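PDB 3FRN: flagellar protein FlgA from Thermotoga maritima, which probably acts as a periplasmic chaperone in the formation of the P ring of the flagellar basal body. Local coordinates for residues T111-K116 with S123-F128; A78-I83 with L135-R140; V147-I152 with K159-R164. All coordinates share one frame; numbering follows the deposited sequence.

Interaction 1. Residues T111-K116 with S123-F128; sequences TIRVTK and SVFLRF
Arg-113 and Phe-125 form the central hydrogen-bonded pair of an antiparallel beta hairpin, exchanging two backbone bonds: Phe-125 N to Arg-113 O at 2.7 Å, and Arg-113 N to Phe-125 O at 2.9 Å. Thr-115 and Ser-123 make the next such pair, through Ser-123 N to Thr-115 O at 2.7 Å and Thr-115 N to Ser-123 O at 3.0 Å. A water donates to Ser-123 O as well, giving this carbonyl a second donor. Between the pairs, CA-H...O contacts fill in, as from Val-114 CA to Ser-123 O.

The apolar face carries Ile-112, Val-114, Val-124 and Leu-126, lying side by side and pointing the same way. With CG1 of Val-114 anti to the backbone N (chi1 171°), its CG2 is turned to Val-124 CG2 at 3.7 Å, while Ile-112 CG1 meets Leu-126 CD2 at 3.8 Å.

On the face of Arg-113, Thr-115 and Phe-125 the Arg-113 guanidinium passes obliquely near the Phe-125 ring, the two planes 56° apart and NE 4.2 Å from CD2; this is loose packing.

Helix 74-87 lies against the apolar face, with Ala-78 and Glu-82 touching Ile-112, and strand 132-148 continues the sheet beyond 123-127, bonding to Val-124 and Leu-126.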
# COMPACT_ATOMS: atom_id res chain seq x y z
N THR A 111 -8.75 -6.75 -27.01
CA THR A 111 -8.40 -7.58 -25.87
C THR A 111 -7.53 -6.80 -24.89
O THR A 111 -6.74 -5.94 -25.30
CB THR A 111 -7.64 -8.84 -26.31
OG1 THR A 111 -8.02 -9.19 -27.65
CG2 THR A 111 -7.91 -10.02 -25.37
N ILE A 112 -7.70 -7.07 -23.60
CA ILE A 112 -6.86 -6.47 -22.57
C ILE A 112 -6.33 -7.57 -21.65
O ILE A 112 -7.09 -8.12 -20.85
CB ILE A 112 -7.61 -5.38 -21.76
CG1 ILE A 112 -8.12 -4.28 -22.70
CG2 ILE A 112 -6.69 -4.79 -20.68
CD1 ILE A 112 -9.09 -3.32 -22.07
N ARG A 113 -5.05 -7.89 -21.78
CA ARG A 113 -4.42 -8.94 -20.97
C ARG A 113 -3.36 -8.36 -20.04
O ARG A 113 -2.46 -7.63 -20.49
CB ARG A 113 -3.83 -10.03 -21.87
CG ARG A 113 -3.28 -11.25 -21.13
CD ARG A 113 -2.58 -12.23 -22.08
NE ARG A 113 -1.43 -11.61 -22.76
CZ ARG A 113 -0.53 -12.27 -23.48
NH1 ARG A 113 -0.61 -13.59 -23.64
NH2 ARG A 113 0.47 -11.60 -24.05
N VAL A 114 -3.45 -8.69 -18.75
CA VAL A 114 -2.54 -8.16 -17.73
C VAL A 114 -1.74 -9.27 -17.05
O VAL A 114 -2.32 -10.25 -16.56
CB VAL A 114 -3.31 -7.33 -16.67
CG1 VAL A 114 -2.41 -6.96 -15.50
CG2 VAL A 114 -3.88 -6.08 -17.30
N THR A 115 -0.41 -9.11 -17.02
CA THR A 115 0.46 -10.11 -16.37
C THR A 115 1.40 -9.42 -15.39
O THR A 115 1.85 -8.30 -15.63
CB THR A 115 1.31 -10.88 -17.41
OG1 THR A 115 0.49 -11.05 -18.60
CG2 THR A 115 1.80 -12.25 -16.88
N LYS A 116 1.69 -10.09 -14.28
CA LYS A 116 2.60 -9.58 -13.26
C LYS A 116 4.05 -9.69 -13.73
O LYS A 116 4.50 -10.77 -14.11
CB LYS A 116 2.41 -10.35 -11.94
CG LYS A 116 3.31 -9.90 -10.80
CD LYS A 116 2.81 -10.43 -9.46
CE LYS A 116 3.81 -10.18 -8.33
NZ LYS A 116 4.92 -11.20 -8.31
N SER A 123 2.33 -5.85 -16.76
CA SER A 123 2.33 -5.62 -18.20
C SER A 123 0.91 -5.69 -18.73
O SER A 123 0.30 -6.75 -18.74
CB SER A 123 3.19 -6.65 -18.93
OG SER A 123 4.52 -6.17 -19.11
N VAL A 124 0.39 -4.55 -19.17
CA VAL A 124 -0.94 -4.48 -19.73
C VAL A 124 -0.87 -4.51 -21.25
O VAL A 124 -0.48 -3.52 -21.91
CB VAL A 124 -1.68 -3.20 -19.29
CG1 VAL A 124 -3.08 -3.19 -19.86
CG2 VAL A 124 -1.73 -3.09 -17.77
N PHE A 125 -1.26 -5.64 -21.82
CA PHE A 125 -1.20 -5.84 -23.25
C PHE A 125 -2.53 -5.48 -23.91
O PHE A 125 -3.59 -6.01 -23.52
CB PHE A 125 -0.84 -7.29 -23.57
CG PHE A 125 -0.94 -7.62 -25.02
CD1 PHE A 125 -0.06 -7.05 -25.94
CD2 PHE A 125 -1.92 -8.50 -25.48
CE1 PHE A 125 -0.15 -7.36 -27.29
CE2 PHE A 125 -2.02 -8.80 -26.82
CZ PHE A 125 -1.13 -8.23 -27.73
N LEU A 126 -2.47 -4.62 -24.92
CA LEU A 126 -3.68 -4.19 -25.63
C LEU A 126 -3.61 -4.59 -27.09
O LEU A 126 -2.67 -4.22 -27.80
CB LEU A 126 -3.84 -2.66 -25.52
CG LEU A 126 -3.71 -2.03 -24.14
CD1 LEU A 126 -3.82 -0.48 -24.26
CD2 LEU A 126 -4.78 -2.57 -23.22
N ARG A 127 -4.60 -5.35 -27.54
CA ARG A 127 -4.76 -5.64 -28.94
C ARG A 127 -5.72 -4.68 -29.59
O ARG A 127 -6.83 -4.48 -29.14
CB ARG A 127 -5.28 -7.06 -29.17
CG ARG A 127 -4.61 -7.80 -30.32
CD ARG A 127 -4.87 -7.20 -31.71
NE ARG A 127 -4.79 -8.20 -32.78
CZ ARG A 127 -4.29 -8.00 -34.00
NH1 ARG A 127 -3.81 -6.83 -34.35
NH2 ARG A 127 -4.27 -8.99 -34.88
N PHE A 128 -5.26 -4.11 -30.67
CA PHE A 128 -6.11 -3.25 -31.46
C PHE A 128 -6.30 -3.93 -32.82
O PHE A 128 -5.49 -4.79 -33.19
CB PHE A 128 -5.50 -1.85 -31.61
CG PHE A 128 -5.35 -1.12 -30.31
CD1 PHE A 128 -6.41 -0.39 -29.79
CD2 PHE A 128 -4.17 -1.18 -29.60
CE1 PHE A 128 -6.28 0.28 -28.58
CE2 PHE A 128 -4.04 -0.53 -28.39
CZ PHE A 128 -5.09 0.21 -27.88
O HOH W 1 0.19 -9.15 -20.14

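Interaction 2. Residues A78-I83 with L135-R140; sequences AVFEEI and LNMLLR
Met-137 reaches from its strand toward the helix and rests its sulfur against two aliphatic branches there: SD is 4.0 Å from Val-79 CG1 and 4.0 Å from Ile-83 CD1. Val-79 and Ile-83 stand one helical turn apart, so the thioether bridges successive turns, crossing the Ile-83 side chain at about a right angle. A bend at the last torsion (chi3 78°) swings the terminal methyl aside, and CE comes within 4.5 Å of Phe-80 CE1 in an oblique, loose approach. Two residues further along the strand, Leu-139 straddles the other branch of Ile-83. Its CD2 lies 3.8 Å and its CD1 3.9 Å from Ile-83 CG2, the two side chains passing antiparallel, each running toward the other's backbone.

A helix packed across an antiparallel sheet is the arrangement of the HotDog clan, to which this region's family belongs. Here the short segments run 66° apart with their axes 12.0 Å from each other, and side chains alone span the gap.

In the second shell Ala-94 of strand 93-101 touches both Met-137 and Phe-80. Val-79 and Ile-83 also pack on Val-124 of the neighbouring strand, and Phe-122 lies against Leu-139. The ring of Phe-80 meets that of Phe-92 with nearly parallel planes and takes part in a cation-pi interaction with Lys-76.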
# COMPACT_ATOMS: atom_id res chain seq x y z
N ALA A 78 -11.35 0.42 -18.59
CA ALA A 78 -11.27 -0.99 -18.97
C ALA A 78 -9.92 -1.60 -18.59
O ALA A 78 -9.83 -2.78 -18.23
CB ALA A 78 -11.57 -1.16 -20.45
N VAL A 79 -8.88 -0.78 -18.66
CA VAL A 79 -7.55 -1.17 -18.21
C VAL A 79 -7.52 -1.33 -16.68
O VAL A 79 -7.13 -2.39 -16.18
CB VAL A 79 -6.46 -0.21 -18.76
CG1 VAL A 79 -5.12 -0.35 -18.01
CG2 VAL A 79 -6.26 -0.44 -20.25
N PHE A 80 -7.99 -0.31 -15.95
CA PHE A 80 -8.04 -0.35 -14.48
C PHE A 80 -8.89 -1.49 -13.90
O PHE A 80 -8.50 -2.12 -12.91
CB PHE A 80 -8.50 1.00 -13.91
CG PHE A 80 -7.38 1.99 -13.68
CD1 PHE A 80 -6.61 2.46 -14.74
CD2 PHE A 80 -7.11 2.46 -12.40
CE1 PHE A 80 -5.58 3.37 -14.53
CE2 PHE A 80 -6.08 3.38 -12.19
CZ PHE A 80 -5.32 3.83 -13.26
N GLU A 81 -10.05 -1.73 -14.51
CA GLU A 81 -10.88 -2.87 -14.13
C GLU A 81 -10.10 -4.18 -14.26
O GLU A 81 -10.17 -5.04 -13.38
CB GLU A 81 -12.17 -2.92 -14.95
CG GLU A 81 -13.26 -1.97 -14.47
CD GLU A 81 -14.52 -2.01 -15.34
OE1 GLU A 81 -14.41 -2.21 -16.57
OE2 GLU A 81 -15.63 -1.83 -14.78
N GLU A 82 -9.34 -4.30 -15.34
CA GLU A 82 -8.53 -5.49 -15.62
C GLU A 82 -7.35 -5.66 -14.66
O GLU A 82 -7.11 -6.77 -14.18
CB GLU A 82 -8.06 -5.49 -17.08
CG GLU A 82 -7.31 -6.74 -17.54
CD GLU A 82 -8.07 -8.02 -17.29
OE1 GLU A 82 -9.30 -8.04 -17.54
OE2 GLU A 82 -7.43 -9.01 -16.86
N ILE A 83 -6.62 -4.58 -14.39
CA ILE A 83 -5.53 -4.62 -13.40
C ILE A 83 -6.10 -5.09 -12.06
O ILE A 83 -5.58 -6.03 -11.44
CB ILE A 83 -4.81 -3.24 -13.23
CG1 ILE A 83 -4.06 -2.85 -14.50
CG2 ILE A 83 -3.81 -3.30 -12.10
CD1 ILE A 83 -3.67 -1.33 -14.58
N LEU A 135 1.77 -1.80 -22.08
CA LEU A 135 2.10 -0.77 -21.10
C LEU A 135 2.57 -1.46 -19.85
O LEU A 135 1.85 -2.30 -19.30
CB LEU A 135 0.87 0.06 -20.72
CG LEU A 135 -0.18 0.49 -21.73
CD1 LEU A 135 -1.43 0.85 -20.96
CD2 LEU A 135 0.30 1.68 -22.52
N ASN A 136 3.77 -1.12 -19.40
CA ASN A 136 4.24 -1.57 -18.09
C ASN A 136 3.80 -0.52 -17.09
O ASN A 136 4.14 0.67 -17.21
CB ASN A 136 5.75 -1.80 -18.08
CG ASN A 136 6.16 -3.05 -18.86
OD1 ASN A 136 7.25 -3.59 -18.66
ND2 ASN A 136 5.28 -3.52 -19.73
N MET A 137 2.96 -0.95 -16.15
CA MET A 137 2.31 -0.01 -15.24
C MET A 137 2.71 -0.25 -13.78
O MET A 137 2.63 -1.37 -13.27
CB MET A 137 0.78 -0.04 -15.46
CG MET A 137 0.34 0.46 -16.88
SD MET A 137 -1.42 0.83 -17.12
CE MET A 137 -1.58 2.41 -16.33
N LEU A 138 3.20 0.81 -13.14
CA LEU A 138 3.54 0.78 -11.72
C LEU A 138 2.31 1.14 -10.90
O LEU A 138 1.66 2.16 -11.14
CB LEU A 138 4.69 1.74 -11.43
CG LEU A 138 5.28 1.88 -10.01
CD1 LEU A 138 6.12 0.69 -9.58
CD2 LEU A 138 6.11 3.14 -9.96
N LEU A 139 2.00 0.27 -9.94
CA LEU A 139 0.84 0.44 -9.09
C LEU A 139 1.22 1.12 -7.78
O LEU A 139 2.21 0.76 -7.14
CB LEU A 139 0.20 -0.92 -8.80
CG LEU A 139 -0.92 -1.43 -9.72
CD1 LEU A 139 -0.45 -1.63 -11.15
CD2 LEU A 139 -1.50 -2.72 -9.15
N ARG A 140 0.42 2.11 -7.39
CA ARG A 140 0.62 2.85 -6.13
C ARG A 140 -0.70 2.97 -5.38
O ARG A 140 -1.74 3.24 -5.98
CB ARG A 140 1.12 4.27 -6.41
CG ARG A 140 2.59 4.38 -6.74
CD ARG A 140 2.98 5.84 -6.93
NE ARG A 140 4.42 6.02 -7.12
CZ ARG A 140 4.99 7.15 -7.52
NH1 ARG A 140 4.26 8.22 -7.78
NH2 ARG A 140 6.31 7.21 -7.66

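Interaction 3. Residues V147-I152 with K159-R164; sequences VLKRNI and KEEDVR
Val-147 and Arg-164 close a hydrogen-bonded antiparallel pair with two almost straight bonds: Val-147 N to Arg-164 O at 2.8 Å and Arg-164 N to Val-147 O at 2.9 Å, both with an N-H...O angle of 175°. The next bond joins Lys-149 N to Asp-162 O at 2.7 Å, with the donor tilted from the carbonyl plane, where the first chain leaves the sheet and the second enters it. Between them Leu-148 CD2 packs on Val-163 CG1 at 3.8 Å.

Asp-162 also organises its own chain. Its N-H binds Lys-159 O, closing a type I beta turn, and its OD2 accepts Lys-159 N at 3.1 Å from well above the carboxylate plane. OD1 is buried without a hydrogen-bond partner; Lys-159 NZ makes only a long salt bridge to it, and Arg-150 NH1 stays farther off still, so nearby positive charge probably steadies the carboxylate electrostatically.

Lys-149 lays its aliphatic chain across the other segment. CD rests 3.3 Å from Val-163 O, and CG lies 3.4 Å from Arg-164 NH1; the bend at chi3 (96°) takes the amine toward Glu-161, whose OE1 is near but beyond salt-bridge range. Shortening Lys-149 to alanine would probably open a gap over the Val-163 carbonyl and leave the Arg-164 guanidinium without the methylene chain beside it. That guanidinium, reached by an extended chain, has Leu-148 O over one face, while its NE is bound to Glu-166 in a salt bridge.

The contact lies in the SAF region, where the end of strand 132-148 meets the start of strand 163-169; outside the pair, Leu-148 also makes backbone hydrogen bonds with Gly-196 and Thr-197, and Ile-152 with Leu-193.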
# COMPACT_ATOMS: atom_id res chain seq x y z
N VAL A 147 2.26 6.07 12.14
CA VAL A 147 3.71 5.96 12.28
C VAL A 147 4.11 6.36 13.71
O VAL A 147 3.52 7.27 14.29
CB VAL A 147 4.44 6.84 11.22
CG1 VAL A 147 5.93 7.00 11.52
CG2 VAL A 147 4.25 6.26 9.82
N LEU A 148 5.10 5.67 14.27
CA LEU A 148 5.57 5.94 15.63
C LEU A 148 6.27 7.30 15.82
O LEU A 148 7.17 7.67 15.06
CB LEU A 148 6.49 4.82 16.11
CG LEU A 148 5.78 3.52 16.53
CD1 LEU A 148 6.79 2.53 17.07
CD2 LEU A 148 4.70 3.78 17.57
N LYS A 149 5.83 8.03 16.85
CA LYS A 149 6.49 9.26 17.30
C LYS A 149 7.68 8.96 18.20
O LYS A 149 8.61 9.75 18.28
CB LYS A 149 5.53 10.17 18.08
CG LYS A 149 4.58 10.99 17.24
CD LYS A 149 3.34 11.37 18.03
CE LYS A 149 3.44 12.73 18.66
NZ LYS A 149 2.14 13.07 19.31
N ARG A 150 7.64 7.82 18.90
CA ARG A 150 8.67 7.48 19.87
C ARG A 150 8.89 5.98 19.98
O ARG A 150 8.06 5.19 19.52
CB ARG A 150 8.31 8.07 21.24
CG ARG A 150 6.96 7.62 21.77
CD ARG A 150 6.39 8.59 22.81
NE ARG A 150 7.27 8.82 23.96
CZ ARG A 150 7.46 7.96 24.96
NH1 ARG A 150 6.87 6.77 24.97
NH2 ARG A 150 8.28 8.29 25.96
N ASN A 151 10.01 5.59 20.58
CA ASN A 151 10.34 4.18 20.79
C ASN A 151 9.40 3.51 21.77
O ASN A 151 9.00 4.12 22.77
CB ASN A 151 11.78 4.01 21.28
CG ASN A 151 12.80 4.59 20.32
OD1 ASN A 151 12.45 5.05 19.23
ND2 ASN A 151 14.06 4.58 20.72
N ILE A 152 9.03 2.27 21.48
CA ILE A 152 8.13 1.52 22.34
C ILE A 152 8.68 0.11 22.56
O ILE A 152 9.47 -0.38 21.75
CB ILE A 152 6.70 1.43 21.74
CG1 ILE A 152 6.73 0.70 20.39
CG2 ILE A 152 6.08 2.84 21.60
CD1 ILE A 152 5.40 0.26 19.92
N LYS A 159 -0.66 4.56 23.11
CA LYS A 159 -1.56 5.68 23.37
C LYS A 159 -1.40 6.76 22.29
O LYS A 159 -0.45 6.72 21.51
CB LYS A 159 -1.37 6.26 24.77
CG LYS A 159 0.07 6.37 25.28
CD LYS A 159 0.45 5.19 26.17
CE LYS A 159 1.25 5.62 27.39
NZ LYS A 159 2.32 6.61 27.09
N GLU A 160 -2.33 7.71 22.26
CA GLU A 160 -2.39 8.74 21.22
C GLU A 160 -1.09 9.55 21.09
O GLU A 160 -0.79 10.08 20.03
CB GLU A 160 -3.56 9.69 21.46
CG GLU A 160 -4.90 8.99 21.64
CD GLU A 160 -6.09 9.93 21.56
OE1 GLU A 160 -7.00 9.66 20.75
OE2 GLU A 160 -6.12 10.94 22.30
N GLU A 161 -0.33 9.61 22.18
CA GLU A 161 0.93 10.33 22.22
C GLU A 161 2.07 9.58 21.53
O GLU A 161 3.11 10.17 21.22
CB GLU A 161 1.31 10.63 23.67
CG GLU A 161 1.94 11.99 23.88
CD GLU A 161 0.95 13.13 23.68
OE1 GLU A 161 1.38 14.22 23.24
OE2 GLU A 161 -0.25 12.94 23.97
N ASP A 162 1.88 8.29 21.31
CA ASP A 162 2.93 7.46 20.74
C ASP A 162 2.93 7.54 19.22
O ASP A 162 3.93 7.25 18.57
CB ASP A 162 2.77 6.00 21.19
CG ASP A 162 2.73 5.85 22.71
OD1 ASP A 162 2.96 6.84 23.44
OD2 ASP A 162 2.47 4.72 23.19
N VAL A 163 1.79 7.94 18.64
CA VAL A 163 1.61 7.82 17.20
C VAL A 163 1.20 9.10 16.49
O VAL A 163 0.52 9.96 17.06
CB VAL A 163 0.62 6.67 16.83
CG1 VAL A 163 1.21 5.30 17.20
CG2 VAL A 163 -0.73 6.87 17.50
N ARG A 164 1.64 9.23 15.25
CA ARG A 164 1.17 10.27 14.35
C ARG A 164 0.75 9.63 13.03
O ARG A 164 0.94 8.44 12.81
CB ARG A 164 2.24 11.34 14.12
CG ARG A 164 3.46 10.85 13.38
CD ARG A 164 4.42 11.98 13.02
NE ARG A 164 5.68 11.43 12.54
CZ ARG A 164 6.75 11.21 13.31
NH1 ARG A 164 6.71 11.52 14.60
NH2 ARG A 164 7.85 10.70 12.78

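Interactions 1 and 2 belong to one HotDog-like unit, their centres 9 Å apart. Strands 121-127 and 132-148 are neighbours in its sheet, joined by a probable hydrogen bond from Val-124 N to Leu-135 O at 2.7 Å, and Glu-82 of the helix packs its CG on Val-114 CG2 at 3.5 Å. Along the chain, the hairpin of interaction 1 is nested inside the loop closed by interaction 2. Interaction 3 stands apart in the SAF region, its centre about 35 Å from that of interaction 2 and 44 Å from that of interaction 1. Strand 132-148, broken by a bulge or short loop, runs through both regions and supplies segments to interactions 2 and 3.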